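PDB 1OZ7: echicetin A-chain from Echis carinatus, which pairs with a beta subunit as a snaclec that binds platelet GPIbalpha and inhibits aggregation, yet promotes aggregation when IgM kappa is bound as well. Local coordinates for residues L40-K45 with I49-V54; M62-T67 with T111-P116; H77-W82 with S86-Y91. All coordinates share one frame; numbering follows the deposited sequence.

Contact 1: L40-K45 with I49-V54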
loop_
_atom_site.group_PDB
_atom_site.type_symbol
_atom_site.label_atom_id
_atom_site.label_comp_id
_atom_site.label_asym_id
_atom_site.label_seq_id
_atom_site.Cartn_x
_atom_site.Cartn_y
_atom_site.Cartn_z
ATOM N N LEU A 40 7.699 -14.111 -11.931
ATOM C CA LEU A 40 8.621 -14.322 -10.831
ATOM C C LEU A 40 8.093 -13.937 -9.464
ATOM O O LEU A 40 7.461 -12.897 -9.297
ATOM C CB LEU A 40 9.921 -13.578 -11.100
ATOM N N SER A 41 8.338 -14.809 -8.492
ATOM C CA SER A 41 7.981 -14.533 -7.108
ATOM C C SER A 41 9.354 -14.196 -6.513
ATOM O O SER A 41 10.380 -14.683 -7.003
ATOM C CB SER A 41 7.385 -15.771 -6.434
ATOM O OG SER A 41 8.304 -16.850 -6.421
ATOM N N ILE A 42 9.379 -13.352 -5.489
ATOM C CA ILE A 42 10.625 -12.931 -4.860
ATOM C C ILE A 42 10.562 -13.304 -3.398
ATOM O O ILE A 42 9.786 -12.737 -2.636
ATOM C CB ILE A 42 10.812 -11.408 -4.992
ATOM C CG1 ILE A 42 10.707 -11.011 -6.465
ATOM C CG2 ILE A 42 12.175 -10.980 -4.423
ATOM C CD1 ILE A 42 11.756 -11.644 -7.335
ATOM N N GLU A 43 11.396 -14.247 -2.996
ATOM C CA GLU A 43 11.352 -14.712 -1.622
ATOM C C GLU A 43 12.493 -14.339 -0.692
ATOM O O GLU A 43 12.486 -14.743 0.470
ATOM C CB GLU A 43 11.146 -16.221 -1.626
ATOM C CG GLU A 43 9.743 -16.625 -2.082
ATOM C CD GLU A 43 9.575 -18.128 -2.156
ATOM O OE1 GLU A 43 9.945 -18.717 -3.192
ATOM O OE2 GLU A 43 9.090 -18.722 -1.168
ATOM N N SER A 44 13.463 -13.565 -1.181
ATOM C CA SER A 44 14.565 -13.136 -0.336
ATOM C C SER A 44 15.287 -11.924 -0.902
ATOM O O SER A 44 15.187 -11.623 -2.092
ATOM C CB SER A 44 15.558 -14.282 -0.131
ATOM O OG SER A 44 16.242 -14.594 -1.329
ATOM N N LYS A 45 16.012 -11.224 -0.035
ATOM C CA LYS A 45 16.759 -10.045 -0.443
ATOM C C LYS A 45 17.772 -10.473 -1.498
ATOM O O LYS A 45 18.046 -9.746 -2.457
ATOM C CB LYS A 45 17.469 -9.437 0.769
ATOM C CG LYS A 45 18.097 -8.070 0.530
ATOM C CD LYS A 45 19.339 -8.146 -0.349
ATOM C CE LYS A 45 20.456 -8.931 0.325
ATOM N NZ LYS A 45 21.644 -9.065 -0.564
ATOM N N ILE A 49 17.669 -9.344 -5.369
ATOM C CA ILE A 49 18.881 -8.817 -5.957
ATOM C C ILE A 49 19.263 -9.533 -7.252
ATOM O O ILE A 49 19.714 -8.897 -8.197
ATOM C CB ILE A 49 20.021 -8.872 -4.920
ATOM C CG1 ILE A 49 20.166 -7.500 -4.262
ATOM C CG2 ILE A 49 21.309 -9.345 -5.549
ATOM C CD1 ILE A 49 21.077 -7.504 -3.085
ATOM N N LEU A 50 19.065 -10.844 -7.312
ATOM C CA LEU A 50 19.406 -11.594 -8.525
ATOM C C LEU A 50 18.469 -11.250 -9.690
ATOM O O LEU A 50 18.836 -11.397 -10.854
ATOM C CB LEU A 50 19.377 -13.105 -8.227
ATOM C CG LEU A 50 19.423 -14.207 -9.294
ATOM C CD1 LEU A 50 18.122 -14.224 -10.065
ATOM C CD2 LEU A 50 20.604 -14.034 -10.220
ATOM N N VAL A 51 17.264 -10.784 -9.374
ATOM C CA VAL A 51 16.290 -10.420 -10.400
ATOM C C VAL A 51 16.492 -9.010 -10.984
ATOM O O VAL A 51 16.450 -8.832 -12.202
ATOM C CB VAL A 51 14.847 -10.508 -9.859
ATOM C CG1 VAL A 51 13.864 -10.080 -10.944
ATOM C CG2 VAL A 51 14.546 -11.920 -9.411
ATOM N N ASP A 52 16.692 -8.013 -10.125
ATOM C CA ASP A 52 16.887 -6.647 -10.606
ATOM C C ASP A 52 18.076 -6.583 -11.551
ATOM O O ASP A 52 18.043 -5.864 -12.557
ATOM C CB ASP A 52 17.108 -5.699 -9.447
ATOM N N ILE A 53 19.115 -7.351 -11.219
ATOM C CA ILE A 53 20.329 -7.398 -12.010
ATOM C C ILE A 53 20.097 -8.132 -13.322
ATOM O O ILE A 53 20.767 -7.844 -14.321
ATOM C CB ILE A 53 21.475 -8.081 -11.225
ATOM C CG1 ILE A 53 22.731 -8.161 -12.095
ATOM C CG2 ILE A 53 21.043 -9.468 -10.770
ATOM C CD1 ILE A 53 23.903 -8.849 -11.420
ATOM N N VAL A 54 19.164 -9.082 -13.335
ATOM C CA VAL A 54 18.881 -9.791 -14.579
ATOM C C VAL A 54 18.000 -8.856 -15.411
ATOM O O VAL A 54 17.974 -8.931 -16.637
ATOM C CB VAL A 54 18.153 -11.154 -14.340
ATOM C CG1 VAL A 54 16.647 -11.006 -14.519
ATOM C CG2 VAL A 54 18.689 -12.208 -15.306
#
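The flat groups that meet where Lys45 and Ile49 touch are two peptide units, with no ring on either side: Lys45 O takes the N-H of Ile49, which approaches tilted from the plane of the carbonyl (34°), with Lys45 O and Ile49 N 3.0 Å apart, and Ile49 CB also rests at that oxygen, 3.3 Å from Lys45 O. It is an i to i+4 bond at the start of helix 45-58. Ser44 stands at its N-cap, its hydroxyl receiving the N-H of Glu47; a short polar side chain can fold back in this way.

In the C-type lectin fold, the chain after strand 38-39 passes through this loop into the second helix, whose first turns fold back so that Val51 faces Ile42. The two bridge the gap, methyl tip to methyl tip, with Ile42 CD1 3.5 Å from Val51 CG2. Val51 CG1 lies anti to the backbone N (chi1 178°), which leaves CG2 beside that N as the branch facing the loop. Branched apolar residues suit this buried side.

Toward solvent, Lys45 is bent at chi2 and chi3 and its methylenes run across Ile49, where Lys45 CD comes to 3.3 Å from Ile49 CD1. Aromatic packing from the other subunit covers Ile42 and Lys45.

Contact 2: M62-T67 with T111-P116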
loop_
_atom_site.group_PDB
_atom_site.type_symbol
_atom_site.label_atom_id
_atom_site.label_comp_id
_atom_site.label_asym_id
_atom_site.label_seq_id
_atom_site.Cartn_x
_atom_site.Cartn_y
_atom_site.Cartn_z
ATOM N N MET A 62 12.629 0.480 -19.269
ATOM C CA MET A 62 11.206 0.528 -19.009
ATOM C C MET A 62 11.072 0.898 -17.525
ATOM O O MET A 62 11.965 0.599 -16.742
ATOM C CB MET A 62 10.524 -0.796 -19.303
ATOM N N TYR A 63 9.969 1.530 -17.131
ATOM C CA TYR A 63 9.804 1.963 -15.742
ATOM C C TYR A 63 9.309 0.904 -14.762
ATOM O O TYR A 63 9.525 1.012 -13.553
ATOM C CB TYR A 63 8.873 3.178 -15.679
ATOM C CG TYR A 63 9.208 4.256 -16.688
ATOM C CD1 TYR A 63 10.499 4.772 -16.787
ATOM C CD2 TYR A 63 8.234 4.751 -17.554
ATOM C CE1 TYR A 63 10.813 5.754 -17.724
ATOM C CE2 TYR A 63 8.535 5.732 -18.496
ATOM C CZ TYR A 63 9.825 6.230 -18.575
ATOM O OH TYR A 63 10.124 7.206 -19.500
ATOM N N LYS A 64 8.647 -0.120 -15.275
ATOM C CA LYS A 64 8.133 -1.174 -14.420
ATOM C C LYS A 64 8.314 -2.547 -15.053
ATOM O O LYS A 64 8.375 -2.676 -16.277
ATOM C CB LYS A 64 6.648 -0.948 -14.137
ATOM C CG LYS A 64 6.336 -0.128 -12.902
ATOM C CD LYS A 64 6.470 1.371 -13.094
ATOM C CE LYS A 64 6.165 2.079 -11.769
ATOM N NZ LYS A 64 6.288 3.566 -11.829
ATOM N N ILE A 65 8.418 -3.562 -14.200
ATOM C CA ILE A 65 8.560 -4.949 -14.630
ATOM C C ILE A 65 7.605 -5.782 -13.779
ATOM O O ILE A 65 7.569 -5.653 -12.564
ATOM C CB ILE A 65 10.006 -5.485 -14.433
ATOM C CG1 ILE A 65 10.965 -4.866 -15.458
ATOM C CG2 ILE A 65 10.034 -6.987 -14.640
ATOM C CD1 ILE A 65 11.138 -3.377 -15.353
ATOM N N TRP A 66 6.831 -6.635 -14.433
ATOM C CA TRP A 66 5.867 -7.488 -13.754
ATOM C C TRP A 66 6.462 -8.659 -12.960
ATOM O O TRP A 66 7.329 -9.396 -13.450
ATOM C CB TRP A 66 4.862 -8.046 -14.776
ATOM C CG TRP A 66 3.807 -7.073 -15.219
ATOM C CD1 TRP A 66 3.407 -6.827 -16.498
ATOM C CD2 TRP A 66 2.985 -6.250 -14.379
ATOM N NE1 TRP A 66 2.386 -5.903 -16.509
ATOM C CE2 TRP A 66 2.109 -5.534 -15.220
ATOM C CE3 TRP A 66 2.902 -6.052 -12.995
ATOM C CZ2 TRP A 66 1.161 -4.635 -14.722
ATOM C CZ3 TRP A 66 1.960 -5.164 -12.501
ATOM C CH2 TRP A 66 1.101 -4.466 -13.364
ATOM N N THR A 67 5.983 -8.798 -11.724
ATOM C CA THR A 67 6.353 -9.893 -10.842
ATOM C C THR A 67 4.996 -10.556 -10.545
ATOM O O THR A 67 3.954 -9.965 -10.808
ATOM C CB THR A 67 7.020 -9.386 -9.553
ATOM O OG1 THR A 67 6.362 -8.198 -9.097
ATOM C CG2 THR A 67 8.492 -9.083 -9.799
ATOM N N THR A 111 12.420 -2.490 -5.222
ATOM C CA THR A 111 11.190 -2.318 -4.459
ATOM C C THR A 111 9.933 -2.571 -5.292
ATOM O O THR A 111 9.981 -2.598 -6.516
ATOM C CB THR A 111 11.131 -0.906 -3.837
ATOM O OG1 THR A 111 11.051 0.070 -4.879
ATOM C CG2 THR A 111 12.391 -0.637 -2.999
ATOM N N TRP A 112 8.806 -2.772 -4.621
ATOM C CA TRP A 112 7.555 -3.029 -5.320
ATOM C C TRP A 112 6.652 -1.800 -5.283
ATOM O O TRP A 112 6.736 -0.988 -4.365
ATOM C CB TRP A 112 6.837 -4.225 -4.685
ATOM C CG TRP A 112 7.735 -5.409 -4.474
ATOM C CD1 TRP A 112 8.872 -5.711 -5.173
ATOM C CD2 TRP A 112 7.541 -6.485 -3.547
ATOM N NE1 TRP A 112 9.394 -6.906 -4.743
ATOM C CE2 TRP A 112 8.598 -7.405 -3.747
ATOM C CE3 TRP A 112 6.577 -6.763 -2.570
ATOM C CZ2 TRP A 112 8.717 -8.588 -3.004
ATOM C CZ3 TRP A 112 6.695 -7.941 -1.832
ATOM C CH2 TRP A 112 7.760 -8.838 -2.056
ATOM N N VAL A 113 5.794 -1.663 -6.289
ATOM C CA VAL A 113 4.879 -0.536 -6.357
ATOM C C VAL A 113 3.542 -0.998 -6.901
ATOM O O VAL A 113 3.488 -1.656 -7.938
ATOM C CB VAL A 113 5.440 0.596 -7.260
ATOM C CG1 VAL A 113 6.730 1.151 -6.657
ATOM C CG2 VAL A 113 5.703 0.076 -8.654
ATOM N N ALA A 114 2.464 -0.661 -6.196
ATOM C CA ALA A 114 1.127 -1.054 -6.626
ATOM C C ALA A 114 0.821 -0.396 -7.966
ATOM O O ALA A 114 0.897 0.827 -8.100
ATOM C CB ALA A 114 0.081 -0.640 -5.582
ATOM N N THR A 115 0.457 -1.216 -8.946
ATOM C CA THR A 115 0.156 -0.725 -10.282
ATOM C C THR A 115 -1.051 -1.393 -10.943
ATOM O O THR A 115 -1.494 -2.460 -10.523
ATOM C CB THR A 115 1.385 -0.901 -11.193
ATOM O OG1 THR A 115 0.999 -0.748 -12.563
ATOM C CG2 THR A 115 1.993 -2.265 -10.990
ATOM N N PRO A 116 -1.617 -0.748 -11.977
ATOM C CA PRO A 116 -2.774 -1.294 -12.692
ATOM C C PRO A 116 -2.384 -2.521 -13.497
ATOM O O PRO A 116 -1.491 -2.461 -14.345
ATOM C CB PRO A 116 -3.202 -0.138 -13.593
ATOM C CG PRO A 116 -2.841 1.068 -12.774
ATOM C CD PRO A 116 -1.457 0.689 -12.273
#
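Two first torsions bring Trp66 and Thr115 together. The indole of Trp66 leaves the backbone with CG opposite the carbonyl carbon (chi1 -77°), while Thr115 turns OG1 anti to its backbone N (chi1 165°), which places CG2 between N and the carbonyl carbon, aimed at the ring. That methyl meets the benzene end of the indole obliquely, Thr115 CG2 lying 3.3 Å from Trp66 CZ3. At the ring's edge, in its plane, Pro116 O sits 3.4 Å from Trp66 CH2, where weakly polarised C-H bonds face a carbonyl.

The polar end of the indole is held elsewhere: Trp66 NE1 donates to the carbonyls of Lys21 and Asn119, and Thr115 OG1 bonds Asn119 ND2. Threonine serves both needs, with a methyl for the ring and a hydroxyl for the amide. Farther along, Lys64 bends at chi2 and passes at about a right angle to Val113, with Lys64 CE 3.7 Å from Val113 CG2.

No backbone bond joins the two segments, because strand 100-104 runs between them and bonds to both. They lie on the two outer strands of the small three-stranded antiparallel sheet of the C-type lectin fold, and Trp66 opens the family's WIGL motif, here with Thr67 as its second residue.

Contact 3: H77-W82 with S86-Y91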
loop_
_atom_site.group_PDB
_atom_site.type_symbol
_atom_site.label_atom_id
_atom_site.label_comp_id
_atom_site.label_asym_id
_atom_site.label_seq_id
_atom_site.Cartn_x
_atom_site.Cartn_y
_atom_site.Cartn_z
ATOM N N HIS A 77 -12.834 -9.564 3.432
ATOM C CA HIS A 77 -12.343 -10.409 4.508
ATOM C C HIS A 77 -11.091 -9.790 5.123
ATOM O O HIS A 77 -10.616 -10.223 6.179
ATOM C CB HIS A 77 -12.024 -11.804 3.970
ATOM C CG HIS A 77 -13.137 -12.410 3.169
ATOM N ND1 HIS A 77 -13.055 -12.602 1.805
ATOM C CD2 HIS A 77 -14.365 -12.846 3.537
ATOM C CE1 HIS A 77 -14.184 -13.128 1.367
ATOM N NE2 HIS A 77 -14.997 -13.287 2.398
ATOM N N CYS A 78 -10.575 -8.762 4.453
ATOM C CA CYS A 78 -9.367 -8.071 4.885
ATOM C C CYS A 78 -9.642 -6.616 5.263
ATOM O O CYS A 78 -8.839 -5.728 4.976
ATOM C CB CYS A 78 -8.330 -8.132 3.765
ATOM S SG CYS A 78 -7.953 -9.825 3.186
ATOM N N SER A 79 -10.775 -6.383 5.918
ATOM C CA SER A 79 -11.177 -5.040 6.323
ATOM C C SER A 79 -10.201 -4.377 7.292
ATOM O O SER A 79 -9.958 -4.884 8.383
ATOM C CB SER A 79 -12.571 -5.085 6.952
ATOM O OG SER A 79 -12.996 -3.791 7.337
ATOM N N SER A 80 -9.657 -3.233 6.892
ATOM C CA SER A 80 -8.706 -2.501 7.724
ATOM C C SER A 80 -9.421 -1.885 8.922
ATOM O O SER A 80 -10.646 -1.752 8.924
ATOM C CB SER A 80 -8.038 -1.405 6.901
ATOM O OG SER A 80 -8.389 -1.545 5.533
ATOM N N ARG A 81 -8.654 -1.505 9.937
ATOM C CA ARG A 81 -9.239 -0.919 11.134
ATOM C C ARG A 81 -8.637 0.430 11.499
ATOM O O ARG A 81 -7.428 0.636 11.400
ATOM C CB ARG A 81 -9.066 -1.866 12.335
ATOM C CG ARG A 81 -9.810 -3.197 12.245
ATOM C CD ARG A 81 -9.519 -4.075 13.473
ATOM N NE ARG A 81 -10.478 -3.901 14.566
ATOM C CZ ARG A 81 -10.188 -4.088 15.856
ATOM N NH1 ARG A 81 -8.962 -4.449 16.220
ATOM N NH2 ARG A 81 -11.124 -3.929 16.790
ATOM N N TRP A 82 -9.490 1.357 11.913
ATOM C CA TRP A 82 -9.004 2.650 12.357
ATOM C C TRP A 82 -8.377 2.306 13.697
ATOM O O TRP A 82 -8.541 1.186 14.182
ATOM C CB TRP A 82 -10.147 3.617 12.612
ATOM C CG TRP A 82 -10.937 4.003 11.418
ATOM C CD1 TRP A 82 -12.041 3.373 10.915
ATOM C CD2 TRP A 82 -10.752 5.181 10.633
ATOM N NE1 TRP A 82 -12.562 4.101 9.873
ATOM C CE2 TRP A 82 -11.790 5.216 9.679
ATOM C CE3 TRP A 82 -9.808 6.217 10.646
ATOM C CZ2 TRP A 82 -11.912 6.251 8.746
ATOM C CZ3 TRP A 82 -9.933 7.241 9.721
ATOM C CH2 TRP A 82 -10.978 7.252 8.784
ATOM N N SER A 86 -13.946 -0.009 12.497
ATOM C CA SER A 86 -13.780 -0.602 11.179
ATOM C C SER A 86 -13.797 0.400 10.029
ATOM O O SER A 86 -14.515 1.411 10.055
ATOM C CB SER A 86 -14.850 -1.671 10.947
ATOM O OG SER A 86 -14.626 -2.801 11.779
ATOM N N PHE A 87 -13.002 0.093 9.010
ATOM C CA PHE A 87 -12.865 0.949 7.843
ATOM C C PHE A 87 -13.901 0.702 6.754
ATOM O O PHE A 87 -13.624 -0.001 5.783
ATOM C CB PHE A 87 -11.457 0.788 7.269
ATOM C CG PHE A 87 -11.187 1.655 6.075
ATOM C CD1 PHE A 87 -11.498 3.009 6.098
ATOM C CD2 PHE A 87 -10.604 1.120 4.933
ATOM C CE1 PHE A 87 -11.230 3.817 5.000
ATOM C CE2 PHE A 87 -10.331 1.918 3.831
ATOM C CZ PHE A 87 -10.645 3.268 3.863
ATOM N N PHE A 88 -15.086 1.288 6.918
ATOM C CA PHE A 88 -16.165 1.148 5.942
ATOM C C PHE A 88 -16.329 2.429 5.162
ATOM O O PHE A 88 -16.031 2.484 3.969
ATOM C CB PHE A 88 -17.483 0.819 6.630
ATOM C CG PHE A 88 -17.427 -0.421 7.446
ATOM C CD1 PHE A 88 -16.851 -1.580 6.924
ATOM C CD2 PHE A 88 -17.942 -0.444 8.734
ATOM C CE1 PHE A 88 -16.787 -2.744 7.675
ATOM C CE2 PHE A 88 -17.883 -1.601 9.493
ATOM C CZ PHE A 88 -17.304 -2.757 8.961
ATOM N N ARG A 89 -16.831 3.461 5.827
ATOM C CA ARG A 89 -16.983 4.730 5.151
ATOM C C ARG A 89 -15.568 5.136 4.763
ATOM O O ARG A 89 -14.693 5.290 5.622
ATOM C CB ARG A 89 -17.593 5.772 6.082
ATOM C CG ARG A 89 -18.385 6.840 5.351
ATOM C CD ARG A 89 -17.521 7.941 4.755
ATOM N NE ARG A 89 -18.351 8.928 4.064
ATOM C CZ ARG A 89 -17.962 10.165 3.770
ATOM N NH1 ARG A 89 -16.751 10.581 4.110
ATOM N NH2 ARG A 89 -18.782 10.992 3.136
ATOM N N SER A 90 -15.341 5.273 3.463
ATOM C CA SER A 90 -14.033 5.652 2.955
ATOM C C SER A 90 -14.243 6.723 1.899
ATOM O O SER A 90 -15.281 6.746 1.240
ATOM C CB SER A 90 -13.337 4.439 2.345
ATOM O OG SER A 90 -12.036 4.782 1.900
ATOM N N TYR A 91 -13.270 7.611 1.728
ATOM C CA TYR A 91 -13.430 8.664 0.741
ATOM C C TYR A 91 -12.142 9.108 0.062
ATOM O O TYR A 91 -11.573 10.153 0.391
ATOM C CB TYR A 91 -14.128 9.863 1.377
ATOM C CG TYR A 91 -14.443 10.959 0.387
ATOM C CD1 TYR A 91 -14.925 10.654 -0.882
ATOM C CD2 TYR A 91 -14.268 12.298 0.719
ATOM C CE1 TYR A 91 -15.223 11.654 -1.803
ATOM C CE2 TYR A 91 -14.563 13.304 -0.190
ATOM C CZ TYR A 91 -15.039 12.978 -1.452
ATOM O OH TYR A 91 -15.321 13.973 -2.367
#
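Phe87 turns the edge of its ring toward the indole face of Trp82, and this offset T-shaped pair lies in the better buried half of the contact: the planes stand at 79°, with 5.9 Å between the centroids of the Phe87 ring and the five-membered ring of Trp82. The tight packing is at Ser80 O. Phe87 N donates to Ser80 O at 3.0 Å, with a moderately bent N-H (149°), beside the single beta bridge that joins Arg81 to Ser86, and Phe87 CB lies 3.1 Å from the same Ser80 O. With CG anti to the backbone N (chi1 -179°), the Phe87 ring is carried past Ser80, whose OG comes to 3.5 Å from Phe87 CD2. Ser86 O lies at the indole edge, in the ring plane, 3.3 Å from Trp82 CD1. Phe87 is also the centre of an inverse gamma turn, closed by a weak bond from Phe88 N to Ser86 O, which bends the chain sharply after the bridge. Serine is small enough to let the aromatic ring lie close to the backbone.

The other side is looser. The CB atoms of Arg81 and Ser86 point away from the opposing segment, and Ser79 OG comes only to 3.9 Å from CE1 of the solvent-exposed Phe88, a loose van der Waals touch.

Aromatic side chains of the other subunit meet both Phe87 and Trp82, and Cys78 is joined to that subunit by a disulfide. Between these two segments the ties are one backbone bond and a T-shaped pair, so the shape here probably depends also on the partner chain, as in the swapped loops of snaclec heterodimers.

Along the chain, contact 1 is complete before contact 2 opens, and contact 3 falls within the 43 residues that separate the two segments of contact 2. Contacts 1 and 2 belong to the compact lectin body. Their centres are about 13 Å apart and they touch, Leu40 against Thr67 and Ile42 against Trp112, so the loop leading into helix 45-58 packs on the three-stranded sheet formed by 64-71, 100-104 and 112-115. Contact 3 lies far out on the long excursion between strands 64-71 and 100-104, with its centre about 26 Å from that of contact 2 and 33 Å from that of contact 1. The globular domain thus extends an arm to its partner subunit.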